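Putative lipoprotein (Bacteroides fragilis, PDB 3QNK) is of unknown specific function but, as a SusD-like outer-membrane lipoprotein, probably binds glycans at the cell surface for uptake through a SusC-type partner. Local coordinates at residues L280-E285 / A292-Q297; K441-E446 / E450-Y455; I144-E149 / K512-Y517. All blocks are in the same frame, centred on the assembly; numbering follows the deposited sequence.

Interaction 1. Residues L280-E285 / A292-Q297; sequences LIDAFE and ATQYSQ
Asp282, in the last turn of helix 278-283, turns its carboxylate onto the backbone of Tyr295 and Ser296 in the loop that follows. Its CG stands beside its own backbone N (chi1 -77°), and from there the two oxygens divide the work. OD1 accepts from Tyr295 N at 3.0 Å, met on the syn side but about 32° out of the carboxylate plane. OD2 is gripped twice by Ser296: the backbone N comes to the syn lone pair of OD2 at 3.0 Å, while Ser296 OG donates to OD2 from above the plane at 2.8 Å. Aspartate suits this place because its short arm carries two acceptors to two successive N-H groups, and the hydroxyl of Ser296 adds a third donor beside its own backbone N-H. Tyr295 turns its ring edge to OD1 and meets Phe304 edge to face. Gln278, one turn back in the helix, also donates to OD1 and would help fix the carboxylate's rotation.

Gln294 approaches the other end of Asp282. Its chain bends at chi2 (-66°) and folds the amide back, so that NE2 donates to Asp282 O at 3.0 Å and to Ala292 O at 2.9 Å, both partners lying close to the amide plane. Near the helix end, the carbonyl of Asp282 thus takes its donors from Gln294 NE2 and a water, which links it to Phe284 O and Ala292 N of the loop. The whole is a helix C-terminus tied to its returning loop through an aspartate that binds consecutive main-chain amides.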
loop_
_atom_site.group_PDB
_atom_site.type_symbol
_atom_site.label_atom_id
_atom_site.label_comp_id
_atom_site.label_asym_id
_atom_site.label_seq_id
_atom_site.Cartn_x
_atom_site.Cartn_y
_atom_site.Cartn_z
ATOM N N LEU B 280 -4.238 -33.553 -3.683
ATOM C CA LEU B 280 -2.921 -33.426 -4.274
ATOM C C LEU B 280 -2.072 -34.644 -3.927
ATOM O O LEU B 280 -1.378 -35.154 -4.808
ATOM C CB LEU B 280 -2.203 -32.141 -3.832
ATOM C CG LEU B 280 -0.760 -31.978 -4.295
ATOM C CD1 LEU B 280 -0.636 -31.927 -5.847
ATOM C CD2 LEU B 280 -0.134 -30.785 -3.647
ATOM N N ILE B 281 -2.128 -35.118 -2.666
ATOM C CA ILE B 281 -1.337 -36.272 -2.248
ATOM C C ILE B 281 -1.712 -37.469 -3.129
ATOM O O ILE B 281 -0.818 -38.180 -3.615
ATOM C CB ILE B 281 -1.494 -36.534 -0.713
ATOM C CG1 ILE B 281 -0.442 -35.749 0.093
ATOM C CG2 ILE B 281 -1.334 -38.012 -0.373
ATOM C CD1 ILE B 281 -0.477 -34.321 0.046
ATOM N N ASP B 282 -3.020 -37.628 -3.404
ATOM C CA ASP B 282 -3.558 -38.717 -4.233
ATOM C C ASP B 282 -3.047 -38.682 -5.664
ATOM O O ASP B 282 -3.001 -39.733 -6.306
ATOM C CB ASP B 282 -5.096 -38.657 -4.249
ATOM C CG ASP B 282 -5.790 -39.191 -2.987
ATOM O OD1 ASP B 282 -5.106 -39.855 -2.154
ATOM O OD2 ASP B 282 -7.021 -38.981 -2.852
ATOM N N ALA B 283 -2.677 -37.471 -6.169
ATOM C CA ALA B 283 -2.219 -37.242 -7.530
ATOM C C ALA B 283 -0.726 -37.628 -7.750
ATOM O O ALA B 283 -0.306 -37.781 -8.907
ATOM C CB ALA B 283 -2.450 -35.801 -7.902
ATOM N N PHE B 284 0.068 -37.808 -6.668
ATOM C CA PHE B 284 1.456 -38.261 -6.786
ATOM C C PHE B 284 1.465 -39.750 -7.076
ATOM O O PHE B 284 0.885 -40.539 -6.339
ATOM C CB PHE B 284 2.274 -37.964 -5.529
ATOM C CG PHE B 284 2.659 -36.523 -5.363
ATOM C CD1 PHE B 284 3.812 -36.020 -5.965
ATOM C CD2 PHE B 284 1.892 -35.673 -4.583
ATOM C CE1 PHE B 284 4.176 -34.682 -5.804
ATOM C CE2 PHE B 284 2.259 -34.337 -4.409
ATOM C CZ PHE B 284 3.390 -33.844 -5.029
ATOM N N GLU B 285 2.065 -40.117 -8.189
ATOM C CA GLU B 285 2.148 -41.496 -8.644
ATOM C C GLU B 285 3.154 -42.297 -7.866
ATOM O O GLU B 285 4.053 -41.732 -7.235
ATOM C CB GLU B 285 2.567 -41.519 -10.116
ATOM C CG GLU B 285 1.510 -41.040 -11.092
ATOM C CD GLU B 285 2.071 -40.899 -12.488
ATOM O OE1 GLU B 285 2.457 -41.938 -13.070
ATOM O OE2 GLU B 285 2.193 -39.750 -12.975
ATOM N N ALA B 292 -1.312 -44.387 -7.073
ATOM C CA ALA B 292 -1.299 -44.686 -5.647
ATOM C C ALA B 292 -2.738 -45.003 -5.182
ATOM O O ALA B 292 -3.719 -44.714 -5.911
ATOM C CB ALA B 292 -0.745 -43.474 -4.899
ATOM N N THR B 293 -2.888 -45.561 -3.956
ATOM C CA THR B 293 -4.237 -45.722 -3.408
ATOM C C THR B 293 -4.815 -44.295 -3.211
ATOM O O THR B 293 -4.079 -43.365 -2.820
ATOM C CB THR B 293 -4.211 -46.564 -2.126
ATOM O OG1 THR B 293 -3.725 -47.864 -2.444
ATOM C CG2 THR B 293 -5.589 -46.724 -1.493
ATOM N N GLN B 294 -6.100 -44.111 -3.566
ATOM C CA GLN B 294 -6.775 -42.811 -3.430
ATOM C C GLN B 294 -7.499 -42.796 -2.110
ATOM O O GLN B 294 -8.246 -43.737 -1.819
ATOM C CB GLN B 294 -7.745 -42.549 -4.598
ATOM C CG GLN B 294 -7.174 -42.707 -6.004
ATOM C CD GLN B 294 -6.133 -41.694 -6.323
ATOM O OE1 GLN B 294 -6.437 -40.577 -6.717
ATOM N NE2 GLN B 294 -4.875 -42.068 -6.165
ATOM N N TYR B 295 -7.292 -41.740 -1.300
ATOM C CA TYR B 295 -7.916 -41.675 0.024
ATOM C C TYR B 295 -8.947 -40.580 0.175
ATOM O O TYR B 295 -9.722 -40.660 1.113
ATOM C CB TYR B 295 -6.844 -41.501 1.098
ATOM C CG TYR B 295 -5.942 -42.706 1.219
ATOM C CD1 TYR B 295 -4.813 -42.838 0.420
ATOM C CD2 TYR B 295 -6.212 -43.715 2.144
ATOM C CE1 TYR B 295 -3.978 -43.950 0.522
ATOM C CE2 TYR B 295 -5.378 -44.821 2.266
ATOM C CZ TYR B 295 -4.269 -44.941 1.445
ATOM O OH TYR B 295 -3.447 -46.032 1.552
ATOM N N SER B 296 -8.979 -39.561 -0.709
ATOM C CA SER B 296 -9.878 -38.411 -0.547
ATOM C C SER B 296 -11.316 -38.768 -0.370
ATOM O O SER B 296 -11.986 -38.104 0.423
ATOM C CB SER B 296 -9.759 -37.445 -1.715
ATOM O OG SER B 296 -8.465 -36.868 -1.712
ATOM N N GLN B 297 -11.814 -39.803 -1.079
ATOM C CA GLN B 297 -13.237 -40.172 -1.009
ATOM C C GLN B 297 -13.498 -41.317 -0.026
ATOM O O GLN B 297 -14.596 -41.894 -0.019
ATOM C CB GLN B 297 -13.799 -40.494 -2.403
ATOM C CG GLN B 297 -13.605 -39.380 -3.468
ATOM C CD GLN B 297 -13.944 -37.972 -3.016
ATOM O OE1 GLN B 297 -15.055 -37.709 -2.545
ATOM N NE2 GLN B 297 -12.989 -37.025 -3.187
HETATM O O HOH W 1 -1.364 -41.446 -7.701
#

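Interaction 2. Residues K441-E446 / E450-Y455; sequences KERRIE and EEQRFY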
loop_
_atom_site.group_PDB
_atom_site.type_symbol
_atom_site.label_atom_id
_atom_site.label_comp_id
_atom_site.label_asym_id
_atom_site.label_seq_id
_atom_site.Cartn_x
_atom_site.Cartn_y
_atom_site.Cartn_z
ATOM N N LYS B 441 -1.971 -33.133 -15.661
ATOM C CA LYS B 441 -1.663 -33.787 -14.392
ATOM C C LYS B 441 -0.137 -33.622 -14.091
ATOM O O LYS B 441 0.214 -33.239 -12.966
ATOM C CB LYS B 441 -2.117 -35.270 -14.389
ATOM N N GLU B 442 0.746 -33.832 -15.102
ATOM C CA GLU B 442 2.195 -33.655 -14.920
ATOM C C GLU B 442 2.546 -32.236 -14.509
ATOM O O GLU B 442 3.421 -32.029 -13.665
ATOM C CB GLU B 442 3.005 -34.027 -16.186
ATOM C CG GLU B 442 3.378 -35.495 -16.244
ATOM C CD GLU B 442 4.191 -36.026 -15.080
ATOM O OE1 GLU B 442 5.157 -35.350 -14.657
ATOM O OE2 GLU B 442 3.840 -37.118 -14.575
ATOM N N ARG B 443 1.879 -31.267 -15.119
ATOM C CA ARG B 443 2.100 -29.868 -14.811
ATOM C C ARG B 443 1.769 -29.575 -13.345
ATOM O O ARG B 443 2.483 -28.821 -12.678
ATOM C CB ARG B 443 1.243 -28.987 -15.727
ATOM C CG ARG B 443 1.875 -27.627 -15.864
ATOM C CD ARG B 443 0.962 -26.594 -16.463
ATOM N NE ARG B 443 1.682 -25.330 -16.490
ATOM C CZ ARG B 443 2.400 -24.899 -17.517
ATOM N NH1 ARG B 443 2.448 -25.604 -18.647
ATOM N NH2 ARG B 443 3.046 -23.748 -17.440
ATOM N N ARG B 444 0.684 -30.179 -12.851
ATOM C CA ARG B 444 0.234 -29.967 -11.499
ATOM C C ARG B 444 1.290 -30.448 -10.502
ATOM O O ARG B 444 1.582 -29.730 -9.554
ATOM C CB ARG B 444 -1.120 -30.650 -11.257
ATOM C CG ARG B 444 -1.613 -30.385 -9.846
ATOM C CD ARG B 444 -2.767 -31.246 -9.478
ATOM N NE ARG B 444 -3.308 -30.831 -8.190
ATOM C CZ ARG B 444 -4.399 -31.341 -7.641
ATOM N NH1 ARG B 444 -5.067 -32.308 -8.252
ATOM N NH2 ARG B 444 -4.820 -30.903 -6.468
ATOM N N ILE B 445 1.863 -31.635 -10.716
ATOM C CA ILE B 445 2.855 -32.222 -9.831
ATOM C C ILE B 445 4.186 -31.478 -9.948
ATOM O O ILE B 445 4.844 -31.194 -8.933
ATOM C CB ILE B 445 3.006 -33.725 -10.140
ATOM C CG1 ILE B 445 1.688 -34.495 -9.906
ATOM C CG2 ILE B 445 4.177 -34.361 -9.386
ATOM C CD1 ILE B 445 1.114 -34.471 -8.433
ATOM N N GLU B 446 4.578 -31.152 -11.179
ATOM C CA GLU B 446 5.828 -30.464 -11.421
ATOM C C GLU B 446 5.870 -29.106 -10.773
ATOM O O GLU B 446 6.885 -28.729 -10.160
ATOM C CB GLU B 446 6.090 -30.306 -12.931
ATOM C CG GLU B 446 7.530 -29.907 -13.268
ATOM C CD GLU B 446 8.599 -30.868 -12.774
ATOM O OE1 GLU B 446 8.278 -32.044 -12.501
ATOM O OE2 GLU B 446 9.750 -30.428 -12.592
ATOM N N GLU B 450 4.278 -23.540 -6.661
ATOM C CA GLU B 450 5.076 -22.575 -7.421
ATOM C C GLU B 450 4.192 -21.512 -8.038
ATOM O O GLU B 450 4.553 -20.951 -9.060
ATOM C CB GLU B 450 5.922 -23.271 -8.472
ATOM C CG GLU B 450 7.155 -23.910 -7.864
ATOM C CD GLU B 450 8.032 -24.549 -8.915
ATOM O OE1 GLU B 450 8.960 -23.874 -9.425
ATOM O OE2 GLU B 450 7.728 -25.704 -9.287
ATOM N N GLU B 451 3.050 -21.221 -7.391
ATOM C CA GLU B 451 2.088 -20.177 -7.759
ATOM C C GLU B 451 1.547 -20.336 -9.200
ATOM O O GLU B 451 1.329 -19.328 -9.886
ATOM C CB GLU B 451 2.698 -18.762 -7.549
ATOM C CG GLU B 451 1.696 -17.779 -6.963
ATOM C CD GLU B 451 2.097 -16.318 -6.808
ATOM O OE1 GLU B 451 3.263 -16.042 -6.410
ATOM O OE2 GLU B 451 1.205 -15.454 -7.016
ATOM N N GLN B 452 1.261 -21.579 -9.638
ATOM C CA GLN B 452 0.729 -21.774 -10.996
ATOM C C GLN B 452 -0.648 -22.409 -11.032
ATOM O O GLN B 452 -1.422 -22.099 -11.917
ATOM C CB GLN B 452 1.688 -22.644 -11.818
ATOM C CG GLN B 452 2.907 -21.926 -12.367
ATOM C CD GLN B 452 3.197 -22.339 -13.777
ATOM O OE1 GLN B 452 2.311 -22.382 -14.673
ATOM N NE2 GLN B 452 4.469 -22.539 -14.016
ATOM N N ARG B 453 -0.956 -23.299 -10.085
ATOM C CA ARG B 453 -2.198 -24.058 -10.041
ATOM C C ARG B 453 -3.434 -23.193 -10.209
ATOM O O ARG B 453 -4.360 -23.564 -10.941
ATOM C CB ARG B 453 -2.296 -24.860 -8.732
ATOM C CG ARG B 453 -3.493 -25.811 -8.644
ATOM C CD ARG B 453 -3.524 -26.730 -9.832
ATOM N NE ARG B 453 -4.650 -27.636 -9.757
ATOM C CZ ARG B 453 -4.888 -28.583 -10.644
ATOM N NH1 ARG B 453 -4.087 -28.739 -11.693
ATOM N NH2 ARG B 453 -5.917 -29.395 -10.486
ATOM N N PHE B 454 -3.463 -22.056 -9.538
ATOM C CA PHE B 454 -4.617 -21.189 -9.558
ATOM C C PHE B 454 -4.866 -20.700 -10.997
ATOM O O PHE B 454 -6.006 -20.673 -11.444
ATOM C CB PHE B 454 -4.373 -20.037 -8.559
ATOM C CG PHE B 454 -5.404 -18.948 -8.594
ATOM C CD1 PHE B 454 -5.412 -18.005 -9.627
ATOM C CD2 PHE B 454 -6.395 -18.887 -7.632
ATOM C CE1 PHE B 454 -6.398 -17.040 -9.689
ATOM C CE2 PHE B 454 -7.423 -17.961 -7.732
ATOM C CZ PHE B 454 -7.420 -17.045 -8.752
ATOM N N TYR B 455 -3.806 -20.334 -11.727
ATOM C CA TYR B 455 -3.893 -19.841 -13.102
ATOM C C TYR B 455 -4.059 -20.987 -14.088
ATOM O O TYR B 455 -4.649 -20.786 -15.146
ATOM C CB TYR B 455 -2.677 -18.975 -13.429
ATOM C CG TYR B 455 -2.496 -17.847 -12.436
ATOM C CD1 TYR B 455 -3.338 -16.729 -12.451
ATOM C CD2 TYR B 455 -1.496 -17.902 -11.470
ATOM C CE1 TYR B 455 -3.205 -15.710 -11.506
ATOM C CE2 TYR B 455 -1.337 -16.883 -10.533
ATOM C CZ TYR B 455 -2.196 -15.791 -10.551
ATOM O OH TYR B 455 -1.990 -14.796 -9.638
#
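The end of helix 432-446 and the start of helix 453-460 face each other across a tight connection, with the CA atoms of Arg444 and Arg453 6.6 Å apart. These two arginines lay their guanidinium groups flat on one another, centres 4.1 Å apart and planes only 5° from parallel. The stack is offset: Arg444 CD sits over the centre of the Arg453 group, and Arg453 NH2 lies toward the rim of the Arg444 group. Arg444 reaches there fully extended, whereas Arg453 bends at chi2. Asp44 forms a salt bridge with Arg453 NE, which probably offsets the like charges, and Asn45 OD1 takes the Arg444 NE hydrogen; arginine fits because its flat face can stack while its edge still donates.

On another side of the helix, Arg443 NH2 gives a nearly straight bond (162°) to a lone pair of Gln452 OE1 at 3.2 Å, the guanidinium and amide planes turned 64° apart; Asn397 also holds NH2. Glu450 OE2 and Glu446 O, both acceptors, are neighbours without bonding; Arg390 forms salt bridges with both glutamate side chains. Around this buried turn, helix 391-405 packs on Arg443, Glu446 and Gln452, helix 181-194 on Arg443, Gln452 and Tyr455, and helix 408-420 on Glu442 and Glu446.

Interaction 3. Residues I144-E149 / K512-Y517; sequences IPRSSE and KQNLGY
A bend at chi3 (65°) in the otherwise stretched chain of Arg146 swings its guanidinium up to Lys512 and Asn514, while Asn514 sets CG beside its own backbone N (chi1 -84°) and so presents OD1 to the incoming group. The two side chains cross at about a right angle, with the amide plane turned 74° from the guanidinium plane. Both acceptors lie at the guanidinium edge, close to its plane. Arg146 NH1 donates to Lys512 O at 2.7 Å and Arg146 NH2 to Asn514 OD1, also at 2.7 Å; each donor is tilted from the plane of the carbonyl it meets. A third bond runs from Arg146 NH1 to the same Asn514 OD1 at 3.1 Å, so that OD1 is a shared acceptor of both terminal nitrogens, the NH1 bond being weak.

The contact joins the loop that leads into helix 149-166, in the N-terminal part of the SusD-type alpha-helical fold, to the C-terminal tail beyond helix 502-507. Neither segment has regular structure here, and the hydrogen bonds across the contact all come from Arg146, whose long arm carries several donors. Its remaining NE bonds to Gly128 O, which would help hold the plane of the group.

Asparagine is well chosen opposite it, since its amide both accepts and donates: Asn514 ND2 goes to Thr498 O and Tyr126 O. Gln513 folds its OE1 back to Asn514 N at 2.8 Å while NE2 reaches Val500 O. From Asn514 the tail makes a type II turn to Tyr517; Gly516 has positive phi there, avoiding the crowding of a CB against the preceding carbonyl oxygen.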
loop_
_atom_site.group_PDB
_atom_site.type_symbol
_atom_site.label_atom_id
_atom_site.label_comp_id
_atom_site.label_asym_id
_atom_site.label_seq_id
_atom_site.Cartn_x
_atom_site.Cartn_y
_atom_site.Cartn_z
ATOM N N ILE B 144 -9.367 6.710 -18.952
ATOM C CA ILE B 144 -8.867 5.750 -19.910
ATOM C C ILE B 144 -9.545 4.407 -19.649
ATOM O O ILE B 144 -9.458 3.890 -18.531
ATOM C CB ILE B 144 -7.321 5.626 -19.866
ATOM C CG1 ILE B 144 -6.640 6.983 -19.995
ATOM C CG2 ILE B 144 -6.820 4.656 -20.935
ATOM C CD1 ILE B 144 -5.353 7.079 -19.294
ATOM N N PRO B 145 -10.235 3.830 -20.670
ATOM C CA PRO B 145 -10.875 2.530 -20.460
ATOM C C PRO B 145 -9.868 1.398 -20.463
ATOM O O PRO B 145 -8.742 1.546 -20.926
ATOM C CB PRO B 145 -11.810 2.417 -21.668
ATOM C CG PRO B 145 -11.171 3.204 -22.725
ATOM C CD PRO B 145 -10.456 4.323 -22.051
ATOM N N ARG B 146 -10.298 0.250 -19.983
ATOM C CA ARG B 146 -9.503 -0.965 -20.037
ATOM C C ARG B 146 -9.393 -1.414 -21.491
ATOM O O ARG B 146 -10.339 -1.273 -22.251
ATOM C CB ARG B 146 -10.164 -2.064 -19.204
ATOM C CG ARG B 146 -10.220 -1.790 -17.720
ATOM C CD ARG B 146 -11.183 -2.721 -17.037
ATOM N NE ARG B 146 -10.733 -4.112 -17.108
ATOM C CZ ARG B 146 -11.500 -5.163 -16.846
ATOM N NH1 ARG B 146 -12.757 -4.997 -16.475
ATOM N NH2 ARG B 146 -11.009 -6.391 -16.946
ATOM N N SER B 147 -8.239 -1.910 -21.898
ATOM C CA SER B 147 -8.078 -2.465 -23.232
ATOM C C SER B 147 -8.580 -3.906 -23.174
ATOM O O SER B 147 -8.874 -4.430 -22.073
ATOM C CB SER B 147 -6.620 -2.401 -23.670
ATOM O OG SER B 147 -6.146 -1.064 -23.614
ATOM N N SER B 148 -8.740 -4.545 -24.347
ATOM C CA SER B 148 -9.169 -5.939 -24.381
ATOM C C SER B 148 -8.034 -6.812 -23.856
ATOM O O SER B 148 -6.863 -6.417 -23.929
ATOM C CB SER B 148 -9.551 -6.337 -25.802
ATOM O OG SER B 148 -8.470 -6.207 -26.715
ATOM N N GLU B 149 -8.367 -8.003 -23.355
ATOM C CA GLU B 149 -7.363 -8.942 -22.890
ATOM C C GLU B 149 -6.361 -9.242 -24.036
ATOM O O GLU B 149 -5.159 -9.280 -23.775
ATOM C CB GLU B 149 -8.026 -10.232 -22.346
ATOM C CG GLU B 149 -7.110 -11.038 -21.431
ATOM C CD GLU B 149 -7.672 -12.219 -20.661
ATOM O OE1 GLU B 149 -8.723 -12.748 -21.082
ATOM O OE2 GLU B 149 -7.028 -12.654 -19.672
ATOM N N LYS B 512 -14.900 -0.207 -16.740
ATOM C CA LYS B 512 -15.917 -1.248 -16.635
ATOM C C LYS B 512 -15.429 -2.437 -15.797
ATOM O O LYS B 512 -14.268 -2.837 -15.864
ATOM C CB LYS B 512 -16.352 -1.726 -18.019
ATOM C CG LYS B 512 -17.133 -0.664 -18.792
ATOM C CD LYS B 512 -17.774 -1.211 -20.092
ATOM C CE LYS B 512 -16.853 -1.904 -21.085
ATOM N NZ LYS B 512 -17.440 -1.923 -22.457
ATOM N N GLN B 513 -16.327 -2.961 -14.972
ATOM C CA GLN B 513 -16.103 -4.088 -14.086
ATOM C C GLN B 513 -16.112 -5.380 -14.877
ATOM O O GLN B 513 -16.679 -5.430 -15.965
ATOM C CB GLN B 513 -17.220 -4.110 -13.007
ATOM C CG GLN B 513 -17.103 -5.171 -11.921
ATOM C CD GLN B 513 -15.756 -5.162 -11.230
ATOM O OE1 GLN B 513 -14.816 -5.843 -11.641
ATOM N NE2 GLN B 513 -15.631 -4.368 -10.180
ATOM N N ASN B 514 -15.494 -6.422 -14.326
ATOM C CA ASN B 514 -15.488 -7.745 -14.908
ATOM C C ASN B 514 -16.862 -8.364 -14.691
ATOM O O ASN B 514 -17.556 -8.003 -13.738
ATOM C CB ASN B 514 -14.384 -8.591 -14.287
ATOM C CG ASN B 514 -13.054 -8.384 -14.937
ATOM O OD1 ASN B 514 -12.962 -8.093 -16.133
ATOM N ND2 ASN B 514 -11.984 -8.607 -14.182
ATOM N N LEU B 515 -17.268 -9.269 -15.588
ATOM C CA LEU B 515 -18.542 -9.959 -15.525
ATOM C C LEU B 515 -18.788 -10.666 -14.163
ATOM O O LEU B 515 -17.905 -11.313 -13.616
ATOM C CB LEU B 515 -18.562 -10.972 -16.656
ATOM C CG LEU B 515 -19.897 -11.570 -17.001
ATOM C CD1 LEU B 515 -20.576 -10.789 -18.132
ATOM C CD2 LEU B 515 -19.702 -13.011 -17.389
ATOM N N GLY B 516 -19.986 -10.513 -13.644
ATOM C CA GLY B 516 -20.392 -11.159 -12.408
ATOM C C GLY B 516 -20.199 -10.374 -11.134
ATOM O O GLY B 516 -20.715 -10.783 -10.091
ATOM N N TYR B 517 -19.451 -9.252 -11.201
ATOM C CA TYR B 517 -19.207 -8.396 -10.046
ATOM C C TYR B 517 -19.863 -7.010 -10.209
ATOM O O TYR B 517 -20.353 -6.701 -11.336
ATOM C CB TYR B 517 -17.698 -8.242 -9.778
ATOM C CG TYR B 517 -16.933 -9.543 -9.686
ATOM C CD1 TYR B 517 -17.007 -10.341 -8.544
ATOM C CD2 TYR B 517 -16.090 -9.950 -10.712
ATOM C CE1 TYR B 517 -16.285 -11.532 -8.448
ATOM C CE2 TYR B 517 -15.356 -11.130 -10.621
ATOM C CZ TYR B 517 -15.455 -11.917 -9.488
ATOM O OH TYR B 517 -14.717 -13.077 -9.422
ATOM O OXT TYR B 517 -19.900 -6.264 -9.190
#

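How the interactions relate
Interactions 1 and 2 follow one another along the chain within the SusD family region and lie side by side, their centres 16 Å apart. They touch directly: Phe284 and Ala283 pack on Ile445, Leu280 on Arg444, so helix 278-283 rests against helix 432-446. Glu285 and Glu442 also bring like charges close, with Arg419 as a shared salt-bridge partner. Interaction 3 stands apart, 39 Å from interaction 1 and 27 Å from interaction 2, centre to centre. Its segments bracket both others in sequence. Two local closures thus shape one helical neighbourhood, and a long-range clasp joins the C-terminal tail to a loop of the N-terminal helical region.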